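Local coordinates for putative cytoplasmic protein (Salmonella typhimurium, PDB 2GK3) that is of unknown function but assembles as a hexamer and probably adopts a glutamine amidotransferase-like fold, at residues E[52-57]-E[245-250]; E[57-62]-E[67-72]; E[106-111]-E[137-142]; E[113-116]-E[120-123]; E[157-162]-E[203-208]. All blocks are in the same frame, centred on the assembly; numbering follows the deposited sequence.

Contact 1: E[52-57]-E[245-250]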
# COMPACT_ATOMS: atom_id res chain seq x y z
N GLY E 52 18.79 35.72 -4.22
CA GLY E 52 20.23 35.86 -4.19
C GLY E 52 20.75 35.83 -5.60
O GLY E 52 21.96 35.70 -5.83
N GLY E 53 19.83 35.93 -6.56
CA GLY E 53 20.17 36.18 -7.95
C GLY E 53 20.50 34.97 -8.79
O GLY E 53 20.99 35.12 -9.91
N VAL E 54 20.23 33.78 -8.26
CA VAL E 54 20.46 32.56 -9.02
C VAL E 54 19.27 32.28 -9.93
O VAL E 54 18.12 32.28 -9.50
CB VAL E 54 20.78 31.33 -8.11
CG1 VAL E 54 21.03 30.07 -8.94
CG2 VAL E 54 21.97 31.61 -7.19
N ASP E 55 19.57 32.05 -11.21
CA ASP E 55 18.62 31.59 -12.20
C ASP E 55 18.39 30.08 -12.04
O ASP E 55 19.19 29.27 -12.50
CB ASP E 55 19.16 31.96 -13.60
CG ASP E 55 18.26 31.51 -14.75
OD1 ASP E 55 17.10 31.09 -14.53
OD2 ASP E 55 18.74 31.58 -15.91
N ILE E 56 17.29 29.69 -11.39
CA ILE E 56 17.02 28.26 -11.09
C ILE E 56 16.02 27.59 -12.04
O ILE E 56 14.96 28.15 -12.32
CB ILE E 56 16.46 28.08 -9.65
CG1 ILE E 56 17.47 28.49 -8.58
CG2 ILE E 56 16.00 26.63 -9.43
CD1 ILE E 56 18.34 27.34 -8.06
N ASP E 57 16.36 26.39 -12.54
CA ASP E 57 15.36 25.46 -13.06
C ASP E 57 15.08 24.39 -12.02
O ASP E 57 16.00 23.72 -11.54
CB ASP E 57 15.84 24.80 -14.35
CG ASP E 57 15.80 25.74 -15.54
OD1 ASP E 57 15.39 26.92 -15.39
OD2 ASP E 57 16.19 25.30 -16.63
N LEU E 245 25.26 30.78 2.65
CA LEU E 245 25.83 29.44 2.66
C LEU E 245 25.60 28.78 1.31
O LEU E 245 26.55 28.44 0.62
CB LEU E 245 25.23 28.58 3.79
CG LEU E 245 25.53 27.07 3.82
CD1 LEU E 245 27.04 26.74 3.87
CD2 LEU E 245 24.81 26.41 4.99
N TRP E 246 24.34 28.65 0.93
CA TRP E 246 23.96 27.94 -0.28
C TRP E 246 24.41 28.68 -1.52
O TRP E 246 24.88 28.07 -2.48
CB TRP E 246 22.46 27.69 -0.30
CG TRP E 246 22.02 26.84 0.83
CD1 TRP E 246 21.27 27.22 1.91
CD2 TRP E 246 22.36 25.46 1.04
NE1 TRP E 246 21.10 26.15 2.77
CE2 TRP E 246 21.75 25.06 2.26
CE3 TRP E 246 23.10 24.51 0.31
CZ2 TRP E 246 21.86 23.75 2.77
CZ3 TRP E 246 23.21 23.21 0.81
CH2 TRP E 246 22.59 22.85 2.03
N VAL E 247 24.28 30.01 -1.49
CA VAL E 247 24.67 30.87 -2.60
C VAL E 247 26.19 30.82 -2.79
O VAL E 247 26.66 30.59 -3.91
CB VAL E 247 24.10 32.34 -2.45
CG1 VAL E 247 24.87 33.35 -3.28
CG2 VAL E 247 22.64 32.37 -2.88
N ASN E 248 26.94 31.03 -1.70
CA ASN E 248 28.41 30.93 -1.75
C ASN E 248 28.89 29.57 -2.22
O ASN E 248 29.84 29.50 -2.99
CB ASN E 248 29.07 31.22 -0.39
CG ASN E 248 28.83 32.64 0.10
OD1 ASN E 248 28.40 33.53 -0.65
ND2 ASN E 248 29.13 32.86 1.38
N THR E 249 28.24 28.48 -1.78
CA THR E 249 28.74 27.16 -2.19
C THR E 249 28.42 26.89 -3.66
O THR E 249 29.25 26.31 -4.40
CB THR E 249 28.35 25.96 -1.25
OG1 THR E 249 27.41 25.11 -1.88
CG2 THR E 249 27.83 26.39 0.08
N LEU E 250 27.25 27.34 -4.10
CA LEU E 250 26.91 27.28 -5.53
C LEU E 250 27.96 28.02 -6.37
O LEU E 250 28.47 27.49 -7.34
CB LEU E 250 25.52 27.85 -5.78
CG LEU E 250 24.43 26.89 -5.35
CD1 LEU E 250 23.04 27.43 -5.68
CD2 LEU E 250 24.68 25.51 -6.00
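Val54 and Val247 meet methyl to methyl beside a helical turn whose bond, Leu250 N to Trp246 O, measures 3.0 Å; between the segments the touching atoms are carbon. Val54 CG2 stands 4.4 Å from Val247 CG2, a loose van der Waals approach. With CG1 anti to the backbone N (chi1 -180° in Val54, 160° in Val247), CG2 falls anti to the carbonyl carbon in each valine, and this rotation carries the two methyls to one another. The same Val247 CG2 also lies 4.4 Å from Gly52 CA, where the lack of a side chain lets the methyl settle over bare backbone. On the next helical turn, Leu250 CD1 widens the patch, lying 4.6 Å from Val54 CG2.

The backbone at the end of helix 43-51 sets the course of the loop. Gly53, with a phi of 86°, is the C-prime residue of a Schellman motif that closes this helix, and Val54 N reaches back to Leu49 O. The chain thus leaves the helix, turns once and enters strand 55-59 with Val54 pointing toward helix 242-253.

Leu49 of helix 43-51 is touched by both Val247 and Ile56. Val54 and Ile56 rest on Val13 of strand 12-28, while Trp246, one residue before Val247, packs on Leu122 and Ile124 of strand 120-124. Helix 242-253 therefore lies beside helix 43-51, against the parallel strands.

Contact 2: E[57-62]-E[67-72]; sequences DYMPAH and AFPESI
The ring of Phe68 carries the CD atom of the following Pro69 on one face, 3.4 Å above the plane and shifted toward the rim, while Met59 approaches obliquely near CD1. Met59 is present as selenomethionine. Its SE lies 3.8 Å from Phe68 CD1 and 5.0 Å from the ring centroid, 67° off the normal: a Met-aromatic contact in which the two side chains run roughly at right angles.

The methionine gets there by extension followed by one bend. CG is anti to the backbone N (chi1 -174°) and the next torsion is also extended, so the selenium is carried well clear of strand 55-59; the bend comes only at the last torsion, about CG-SE (chi3 -71°), and sends CE to Pro69. That terminal methyl and Pro69 CD meet tip to tip at 3.8 Å. Phe68 and Pro69 thus present a single apolar surface to one flexible side chain, linking the end of the strand to the loop that follows helix 61-67.

Phe68 also packs on Ala107 and Ile111 of helix 107-116, so the loop is tied to that helix through the ring. Just beyond the strand, the ring of His62 meets those of Tyr38 and His62 of a neighbouring subunit.

Such a contact probably rests on dispersion with the polarisable chalcogen, selenium in this labelled protein and sulfur in the natural one, consistent with the oblique approach.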
# COMPACT_ATOMS: atom_id res chain seq x y z
N ASP E 57 16.36 26.39 -12.54
CA ASP E 57 15.36 25.46 -13.06
C ASP E 57 15.08 24.39 -12.02
O ASP E 57 16.00 23.72 -11.54
CB ASP E 57 15.84 24.80 -14.35
CG ASP E 57 15.80 25.74 -15.54
OD1 ASP E 57 15.39 26.92 -15.39
OD2 ASP E 57 16.19 25.30 -16.63
N TYR E 58 13.82 24.23 -11.66
CA TYR E 58 13.43 23.22 -10.71
C TYR E 58 12.91 21.97 -11.41
O TYR E 58 11.99 22.03 -12.23
CB TYR E 58 12.38 23.75 -9.73
CG TYR E 58 12.01 22.74 -8.68
CD1 TYR E 58 13.00 22.02 -8.01
CD2 TYR E 58 10.69 22.52 -8.34
CE1 TYR E 58 12.68 21.08 -7.04
CE2 TYR E 58 10.36 21.59 -7.36
CZ TYR E 58 11.36 20.88 -6.72
OH TYR E 58 11.04 19.94 -5.76
N MSE E 59 13.51 20.84 -11.07
CA MSE E 59 13.11 19.57 -11.64
C MSE E 59 12.76 18.60 -10.52
O MSE E 59 13.64 17.93 -9.96
CB MSE E 59 14.21 19.02 -12.53
CG MSE E 59 13.81 17.76 -13.28
SE MSE E 59 15.25 17.02 -14.36
CE MSE E 59 15.31 18.37 -15.77
N PRO E 60 11.45 18.52 -10.17
CA PRO E 60 11.02 17.54 -9.17
C PRO E 60 11.37 16.12 -9.62
O PRO E 60 11.53 15.88 -10.82
CB PRO E 60 9.51 17.72 -9.12
CG PRO E 60 9.22 19.04 -9.78
CD PRO E 60 10.34 19.33 -10.70
N ALA E 61 11.47 15.20 -8.67
CA ALA E 61 11.72 13.78 -8.97
C ALA E 61 10.89 13.19 -10.12
O ALA E 61 11.44 12.53 -11.00
CB ALA E 61 11.56 12.95 -7.72
N HIS E 62 9.57 13.43 -10.12
CA HIS E 62 8.71 12.88 -11.19
C HIS E 62 9.15 13.31 -12.59
O HIS E 62 9.04 12.54 -13.54
CB HIS E 62 7.19 13.07 -10.95
CG HIS E 62 6.75 14.50 -10.83
ND1 HIS E 62 6.38 15.06 -9.62
CD2 HIS E 62 6.60 15.47 -11.75
CE1 HIS E 62 6.03 16.32 -9.80
NE2 HIS E 62 6.18 16.60 -11.09
N ALA E 67 11.19 12.97 -18.19
CA ALA E 67 11.76 14.00 -19.06
C ALA E 67 13.15 14.47 -18.68
O ALA E 67 13.50 15.64 -18.93
CB ALA E 67 10.82 15.22 -19.09
N PHE E 68 13.96 13.59 -18.09
CA PHE E 68 15.36 13.95 -17.87
C PHE E 68 16.06 14.16 -19.22
O PHE E 68 15.88 13.35 -20.13
CB PHE E 68 16.10 12.92 -17.01
CG PHE E 68 17.46 13.38 -16.60
CD1 PHE E 68 17.61 14.22 -15.51
CD2 PHE E 68 18.57 13.09 -17.37
CE1 PHE E 68 18.87 14.72 -15.16
CE2 PHE E 68 19.82 13.57 -17.04
CZ PHE E 68 19.98 14.38 -15.93
N PRO E 69 16.84 15.25 -19.37
CA PRO E 69 17.54 15.56 -20.63
C PRO E 69 18.46 14.43 -21.13
O PRO E 69 19.34 13.97 -20.39
CB PRO E 69 18.38 16.80 -20.29
CG PRO E 69 17.70 17.41 -19.14
CD PRO E 69 17.07 16.30 -18.36
N GLU E 70 18.24 13.99 -22.37
CA GLU E 70 19.11 13.02 -23.04
C GLU E 70 20.44 13.63 -23.55
O GLU E 70 21.44 12.92 -23.69
CB GLU E 70 18.38 12.34 -24.19
CG GLU E 70 17.25 11.43 -23.75
CD GLU E 70 16.77 10.50 -24.85
OE1 GLU E 70 17.41 10.44 -25.92
OE2 GLU E 70 15.74 9.82 -24.65
N SER E 71 20.45 14.93 -23.81
CA SER E 71 21.60 15.59 -24.42
C SER E 71 22.52 16.19 -23.37
O SER E 71 22.08 16.88 -22.46
CB SER E 71 21.13 16.68 -25.41
OG SER E 71 22.09 17.72 -25.55
N ILE E 72 23.82 15.93 -23.52
CA ILE E 72 24.81 16.56 -22.66
C ILE E 72 24.88 18.08 -22.91
O ILE E 72 25.12 18.85 -21.98
CB ILE E 72 26.21 15.85 -22.73
CG1 ILE E 72 27.16 16.38 -21.65
CG2 ILE E 72 26.85 15.93 -24.13
CD1 ILE E 72 26.88 15.85 -20.29

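Contact 3: E[106-111]-E[137-142]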
# COMPACT_ATOMS: atom_id res chain seq x y z
N ASN E 106 22.31 7.03 -20.10
CA ASN E 106 22.43 6.90 -18.65
C ASN E 106 22.57 8.27 -17.97
O ASN E 106 23.56 8.97 -18.17
CB ASN E 106 23.62 5.99 -18.34
CG ASN E 106 23.73 5.63 -16.87
OD1 ASN E 106 23.60 6.48 -15.99
ND2 ASN E 106 24.00 4.37 -16.60
N ALA E 107 21.56 8.64 -17.17
CA ALA E 107 21.48 10.02 -16.63
C ALA E 107 22.66 10.33 -15.72
O ALA E 107 23.13 11.46 -15.64
CB ALA E 107 20.18 10.23 -15.89
N LEU E 108 23.15 9.29 -15.05
CA LEU E 108 24.26 9.48 -14.11
C LEU E 108 25.59 9.59 -14.88
O LEU E 108 26.48 10.34 -14.45
CB LEU E 108 24.26 8.37 -13.05
CG LEU E 108 23.09 8.30 -12.05
CD1 LEU E 108 23.36 7.19 -11.03
CD2 LEU E 108 22.87 9.63 -11.31
N GLU E 109 25.71 8.85 -15.99
CA GLU E 109 26.83 9.08 -16.93
C GLU E 109 26.81 10.53 -17.45
O GLU E 109 27.84 11.20 -17.43
CB GLU E 109 26.87 8.08 -18.07
CG GLU E 109 27.09 6.63 -17.64
CD GLU E 109 28.53 6.27 -17.23
OE1 GLU E 109 29.44 7.11 -17.28
OE2 GLU E 109 28.76 5.10 -16.84
N SER E 110 25.63 11.02 -17.84
CA SER E 110 25.48 12.39 -18.37
C SER E 110 25.96 13.39 -17.36
O SER E 110 26.77 14.27 -17.68
CB SER E 110 24.01 12.68 -18.72
OG SER E 110 23.56 11.83 -19.76
N ILE E 111 25.48 13.24 -16.12
CA ILE E 111 25.89 14.11 -15.01
C ILE E 111 27.40 14.04 -14.78
O ILE E 111 28.05 15.07 -14.60
CB ILE E 111 25.08 13.84 -13.71
CG1 ILE E 111 23.62 14.28 -13.93
CG2 ILE E 111 25.71 14.56 -12.52
CD1 ILE E 111 22.63 13.77 -12.87
N ALA E 137 18.87 5.19 -1.43
CA ALA E 137 19.44 6.19 -2.35
C ALA E 137 20.54 5.52 -3.15
O ALA E 137 20.70 5.81 -4.34
CB ALA E 137 19.96 7.40 -1.62
N ASN E 138 21.28 4.63 -2.46
CA ASN E 138 22.16 3.66 -3.10
C ASN E 138 23.29 4.22 -3.99
O ASN E 138 23.80 3.51 -4.86
CB ASN E 138 21.32 2.66 -3.91
CG ASN E 138 22.11 1.43 -4.32
OD1 ASN E 138 22.80 0.82 -3.49
ND2 ASN E 138 22.02 1.06 -5.58
N TYR E 139 23.69 5.47 -3.77
CA TYR E 139 24.61 6.15 -4.66
C TYR E 139 26.01 5.53 -4.75
O TYR E 139 26.71 5.71 -5.76
CB TYR E 139 24.69 7.64 -4.32
CG TYR E 139 23.56 8.43 -4.96
CD1 TYR E 139 22.43 8.83 -4.22
CD2 TYR E 139 23.62 8.79 -6.31
CE1 TYR E 139 21.40 9.57 -4.81
CE2 TYR E 139 22.60 9.49 -6.91
CZ TYR E 139 21.49 9.89 -6.17
OH TYR E 139 20.50 10.60 -6.83
N LYS E 140 26.40 4.78 -3.71
CA LYS E 140 27.75 4.19 -3.62
C LYS E 140 27.97 3.11 -4.68
O LYS E 140 29.09 2.89 -5.13
CB LYS E 140 27.99 3.61 -2.24
CG LYS E 140 29.36 3.00 -2.11
CD LYS E 140 29.69 2.58 -0.70
CE LYS E 140 31.21 2.49 -0.55
NZ LYS E 140 31.60 2.09 0.81
N ASN E 141 26.88 2.47 -5.07
CA ASN E 141 26.87 1.39 -6.03
C ASN E 141 26.52 1.88 -7.43
O ASN E 141 26.08 1.10 -8.28
CB ASN E 141 25.93 0.31 -5.52
CG ASN E 141 26.40 -0.27 -4.19
OD1 ASN E 141 27.58 -0.60 -4.04
ND2 ASN E 141 25.49 -0.37 -3.21
N THR E 142 26.75 3.17 -7.68
CA THR E 142 26.47 3.78 -8.98
C THR E 142 27.70 4.47 -9.52
O THR E 142 28.66 4.73 -8.77
CB THR E 142 25.34 4.87 -8.89
OG1 THR E 142 25.84 6.02 -8.21
CG2 THR E 142 24.08 4.33 -8.18
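Apolar packing joins the segments through Leu108, whose two methyls take different partners. CD1 meets Thr142 CB at 3.7 Å, the two side chains crossing at about a right angle. CD2 lies at the edge of the Tyr139 ring, near its plane, 4.4 Å from CE2. The leucine CG stands anti to the carbonyl carbon (chi1 -66°), beside the backbone N, which leans the fork slightly back toward the start of the helix and out toward Thr142.

Hydrogen bonds shape each segment and tie it to its surroundings, but do not link the two. Asn106 is the N-cap of helix 107-116, its OD1 gripped by two backbone donors: Leu108 N at 3.0 Å, in the carbonyl plane, and Glu109 N at 3.2 Å, well above it. The amide's other end, ND2, bonds to Glu163 OE2 of a neighbouring subunit, so one side chain serves the helix end and the assembly. In segment 137-142, Tyr139 O takes two bonds, from Thr142 OG1 at 2.6 Å and from Thr142 N at 3.2 Å, both arriving on the same face of its plane. Asn141 ND2 closes the turn with a nearly straight bond of 3.0 Å to Asn138 OD1 (N-H...O 167°). The Tyr139 hydroxyl bonds to Ile86 O, fixing the far end of the ring that Leu108 borders.

Polar groups thus shape the helix start and the turn around 139-140, while the join is mostly hydrocarbon. Thr142 spends its hydroxyl on Tyr139 O and Leu144 N, while Leu108 CD1 lies against CB, with OG1 close by at 3.9 Å.

Contact 4: E[113-116]-E[120-123]; sequences EYVK and GLLM
The helix-to-strand half of what is probably a beta-alpha-beta unit, as in glutamine amidotransferase relatives, brings Tyr114 and Val115 of helix 107-116 against Gly120 and Leu121 of the strand that follows after a short connection. Val115 CG2 touches Leu121 CB at 3.8 Å, and the two side chains cross at about a right angle. This methyl lies anti to its own carbonyl carbon (chi1 -172° for CG1), a rotation that aims it at the strand.

Tyr114 meets backbone instead. Gly120 O lies in the plane of its ring, at the edge, 3.2 Å from CE2 and also 3.2 Å from OH. The hydroxyl is thus within hydrogen-bonding distance of this carbonyl, and it bonds weakly to Tyr78 O. On the outer part of the helix, Lys116 NZ forms a salt bridge of 3.0 Å with the syn lone pair of Glu113 OE1.

Around the contact, Tyr114 also packs on Ile72 and Leu75 of helix 72-75 and on Ile81 of strand 80-84. Strand 120-124 runs parallel between strands 80-84 and 218-223, with Gly120 bonded through its backbone to Asp79 and Ile81, and Leu121 to Lys219 and Ala221.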
# COMPACT_ATOMS: atom_id res chain seq x y z
N GLU E 113 29.82 13.21 -17.06
CA GLU E 113 30.45 13.93 -18.18
C GLU E 113 30.31 15.46 -18.08
O GLU E 113 31.25 16.21 -18.38
CB GLU E 113 29.92 13.42 -19.52
CG GLU E 113 30.22 11.93 -19.75
CD GLU E 113 31.73 11.58 -19.65
OE1 GLU E 113 32.11 10.72 -18.80
OE2 GLU E 113 32.54 12.16 -20.42
N TYR E 114 29.15 15.92 -17.63
CA TYR E 114 28.92 17.32 -17.38
C TYR E 114 29.92 17.84 -16.34
O TYR E 114 30.51 18.92 -16.51
CB TYR E 114 27.45 17.51 -16.96
CG TYR E 114 27.19 18.74 -16.11
CD1 TYR E 114 26.78 19.94 -16.70
CD2 TYR E 114 27.35 18.70 -14.72
CE1 TYR E 114 26.54 21.08 -15.90
CE2 TYR E 114 27.13 19.82 -13.92
CZ TYR E 114 26.72 21.00 -14.52
OH TYR E 114 26.50 22.10 -13.72
N VAL E 115 30.16 17.07 -15.26
CA VAL E 115 31.19 17.45 -14.29
C VAL E 115 32.61 17.38 -14.89
O VAL E 115 33.38 18.33 -14.74
CB VAL E 115 31.09 16.70 -12.90
CG1 VAL E 115 32.08 17.29 -11.89
CG2 VAL E 115 29.68 16.79 -12.31
N LYS E 116 32.95 16.29 -15.58
CA LYS E 116 34.28 16.15 -16.21
C LYS E 116 34.64 17.37 -17.02
O LYS E 116 35.80 17.80 -17.05
CB LYS E 116 34.35 14.93 -17.15
CG LYS E 116 34.46 13.59 -16.43
CD LYS E 116 34.57 12.41 -17.43
CE LYS E 116 34.72 11.06 -16.67
NZ LYS E 116 34.65 9.86 -17.56
N GLY E 120 29.55 22.11 -12.20
CA GLY E 120 29.53 21.86 -10.76
C GLY E 120 28.40 20.93 -10.30
O GLY E 120 27.30 20.87 -10.90
N LEU E 121 28.67 20.22 -9.21
CA LEU E 121 27.71 19.28 -8.65
C LEU E 121 27.65 19.45 -7.14
O LEU E 121 28.69 19.39 -6.45
CB LEU E 121 28.10 17.83 -9.00
CG LEU E 121 27.21 16.67 -8.51
CD1 LEU E 121 25.80 16.87 -9.03
CD2 LEU E 121 27.74 15.28 -8.92
N LEU E 122 26.44 19.68 -6.62
CA LEU E 122 26.23 19.69 -5.19
C LEU E 122 25.18 18.62 -4.85
O LEU E 122 24.12 18.57 -5.47
CB LEU E 122 25.79 21.08 -4.68
CG LEU E 122 25.10 21.13 -3.30
CD1 LEU E 122 26.06 20.84 -2.10
CD2 LEU E 122 24.35 22.46 -3.10
N MSE E 123 25.52 17.75 -3.90
CA MSE E 123 24.55 16.84 -3.32
C MSE E 123 24.22 17.32 -1.91
O MSE E 123 25.13 17.67 -1.13
CB MSE E 123 25.05 15.39 -3.30
CG MSE E 123 23.98 14.39 -2.73
SE MSE E 123 24.31 12.52 -3.13
CE MSE E 123 23.72 12.44 -4.99

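Contact 5: E[157-162]-E[203-208]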
# COMPACT_ATOMS: atom_id res chain seq x y z
N ASP E 157 23.01 5.16 6.28
CA ASP E 157 24.08 6.07 6.67
C ASP E 157 23.57 7.27 7.47
O ASP E 157 24.31 8.24 7.69
CB ASP E 157 24.89 6.51 5.43
CG ASP E 157 24.07 7.34 4.45
OD1 ASP E 157 22.85 7.55 4.70
OD2 ASP E 157 24.64 7.80 3.44
N ARG E 158 22.30 7.21 7.88
CA ARG E 158 21.68 8.24 8.69
C ARG E 158 22.28 8.25 10.09
O ARG E 158 22.51 7.19 10.70
CB ARG E 158 20.17 7.97 8.87
CG ARG E 158 19.29 8.18 7.67
CD ARG E 158 17.85 7.69 7.97
NE ARG E 158 17.81 6.28 8.39
CZ ARG E 158 17.18 5.79 9.46
NH1 ARG E 158 16.47 6.58 10.27
NH2 ARG E 158 17.21 4.49 9.70
N VAL E 159 22.52 9.46 10.59
CA VAL E 159 22.73 9.68 11.99
C VAL E 159 21.55 10.52 12.44
O VAL E 159 21.38 11.66 12.01
CB VAL E 159 24.09 10.37 12.27
CG1 VAL E 159 24.22 10.77 13.77
CG2 VAL E 159 25.25 9.44 11.83
N GLU E 160 20.70 9.93 13.27
CA GLU E 160 19.53 10.67 13.81
C GLU E 160 19.91 11.32 15.15
O GLU E 160 20.38 10.63 16.08
CB GLU E 160 18.33 9.74 13.99
CG GLU E 160 17.88 9.03 12.70
CD GLU E 160 17.16 9.95 11.71
OE1 GLU E 160 17.05 11.17 11.96
OE2 GLU E 160 16.69 9.43 10.67
N LYS E 161 19.70 12.63 15.22
CA LYS E 161 19.92 13.41 16.44
C LYS E 161 18.67 14.24 16.82
O LYS E 161 18.69 15.46 16.70
CB LYS E 161 21.12 14.34 16.23
CG LYS E 161 22.45 13.61 16.03
CD LYS E 161 23.11 13.29 17.36
CE LYS E 161 24.24 12.28 17.24
NZ LYS E 161 24.63 11.78 18.63
N PRO E 162 17.60 13.58 17.30
CA PRO E 162 16.40 14.32 17.72
C PRO E 162 16.65 15.46 18.71
O PRO E 162 15.89 16.44 18.70
CB PRO E 162 15.52 13.25 18.38
CG PRO E 162 16.41 12.05 18.55
CD PRO E 162 17.43 12.13 17.50
N THR E 203 31.90 20.60 10.13
CA THR E 203 31.68 19.27 10.67
C THR E 203 30.44 19.26 11.54
O THR E 203 29.93 20.31 11.94
CB THR E 203 32.85 18.80 11.54
OG1 THR E 203 33.01 19.74 12.60
CG2 THR E 203 34.18 18.69 10.74
N ILE E 204 29.98 18.07 11.86
CA ILE E 204 28.81 17.88 12.66
C ILE E 204 29.12 16.60 13.43
O ILE E 204 29.47 15.60 12.80
CB ILE E 204 27.55 17.76 11.72
CG1 ILE E 204 26.24 17.80 12.50
CG2 ILE E 204 27.66 16.56 10.75
CD1 ILE E 204 24.99 17.88 11.59
N ASN E 205 29.08 16.63 14.76
CA ASN E 205 29.38 15.43 15.58
C ASN E 205 30.75 14.85 15.20
O ASN E 205 30.97 13.64 15.21
CB ASN E 205 28.27 14.39 15.39
CG ASN E 205 28.32 13.25 16.40
OD1 ASN E 205 28.75 13.43 17.55
ND2 ASN E 205 27.85 12.07 15.98
N ASN E 206 31.66 15.76 14.85
CA ASN E 206 32.98 15.41 14.35
C ASN E 206 33.02 14.67 13.00
O ASN E 206 34.09 14.31 12.52
CB ASN E 206 33.82 14.69 15.44
CG ASN E 206 33.96 15.53 16.72
OD1 ASN E 206 34.39 16.68 16.68
ND2 ASN E 206 33.58 14.95 17.84
N ASP E 207 31.86 14.47 12.37
CA ASP E 207 31.84 13.91 11.00
C ASP E 207 31.84 15.07 10.00
O ASP E 207 31.46 16.18 10.36
CB ASP E 207 30.60 13.04 10.77
CG ASP E 207 30.69 11.68 11.44
OD1 ASP E 207 31.73 10.98 11.32
OD2 ASP E 207 29.68 11.29 12.07
N PRO E 208 32.26 14.82 8.75
CA PRO E 208 32.21 15.95 7.81
C PRO E 208 30.77 16.41 7.58
O PRO E 208 29.82 15.59 7.63
CB PRO E 208 32.81 15.38 6.52
CG PRO E 208 32.86 13.93 6.68
CD PRO E 208 32.77 13.58 8.13
O HOH W 1 26.45 9.41 17.19
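Lys161 and Asn205 cross at about a right angle, the lysine passing with its CE 3.8 Å from Asn205 ND2. The lysine chain is bent at chi2 (-87°) and extended beyond it, which brings CE across the amide nitrogen. The two nitrogens share a water: Asn205 ND2 donates to it at 3.2 Å, and Lys161 NZ does so weakly at 3.3 Å. Asn205 ND2 also bonds to Tyr189 OH, on strand 185-194, so the amide nitrogen has a second polar partner besides the water. Val159 adds a looser touch, its CG1 4.4 Å from the same ND2.

Asn205 owes its place to a type I' turn, the tight bend of a two-residue beta hairpin, joining strands 199-204 and 207-215. Asn205 and Asn206 both take positive phi at its corner, and Ile204 N to Asp207 O (2.8 Å) with Asp207 N to Ile204 O (2.7 Å) close it.

Alternation along strand 158-161 sends Val159 and Lys161 to this hairpin and the intervening Glu160 elsewhere. Glu160 OE2 takes a salt bridge from Arg158 NH1 at 2.9 Å through its anti lone pair. Arg158 NH1 also bonds to Asn89 OD1 of a neighbouring subunit, and the guanidinium makes a cation-pi contact with Tyr127.

Contacts 3 and 4 are the buried pair and share helix 107-116, one at its capped start and the other near its end; Tyr139 of contact 3 packs on Met123 of contact 4. Contacts 1, 2 and 5 are only partly buried. The first two share strand 55-59, yet their centres lie about 19 Å apart, and both touch contact 4: Leu250 of contact 1 packs on Leu122, and Ile72 of contact 2 lies against Glu113. Hydrocarbon or selenoether packing dominates contacts 1 to 3, contact 4 adds a tyrosine set against a strand backbone, and contact 5, about 30 Å from contact 2 between centres, relies on an amide, a lysine and water.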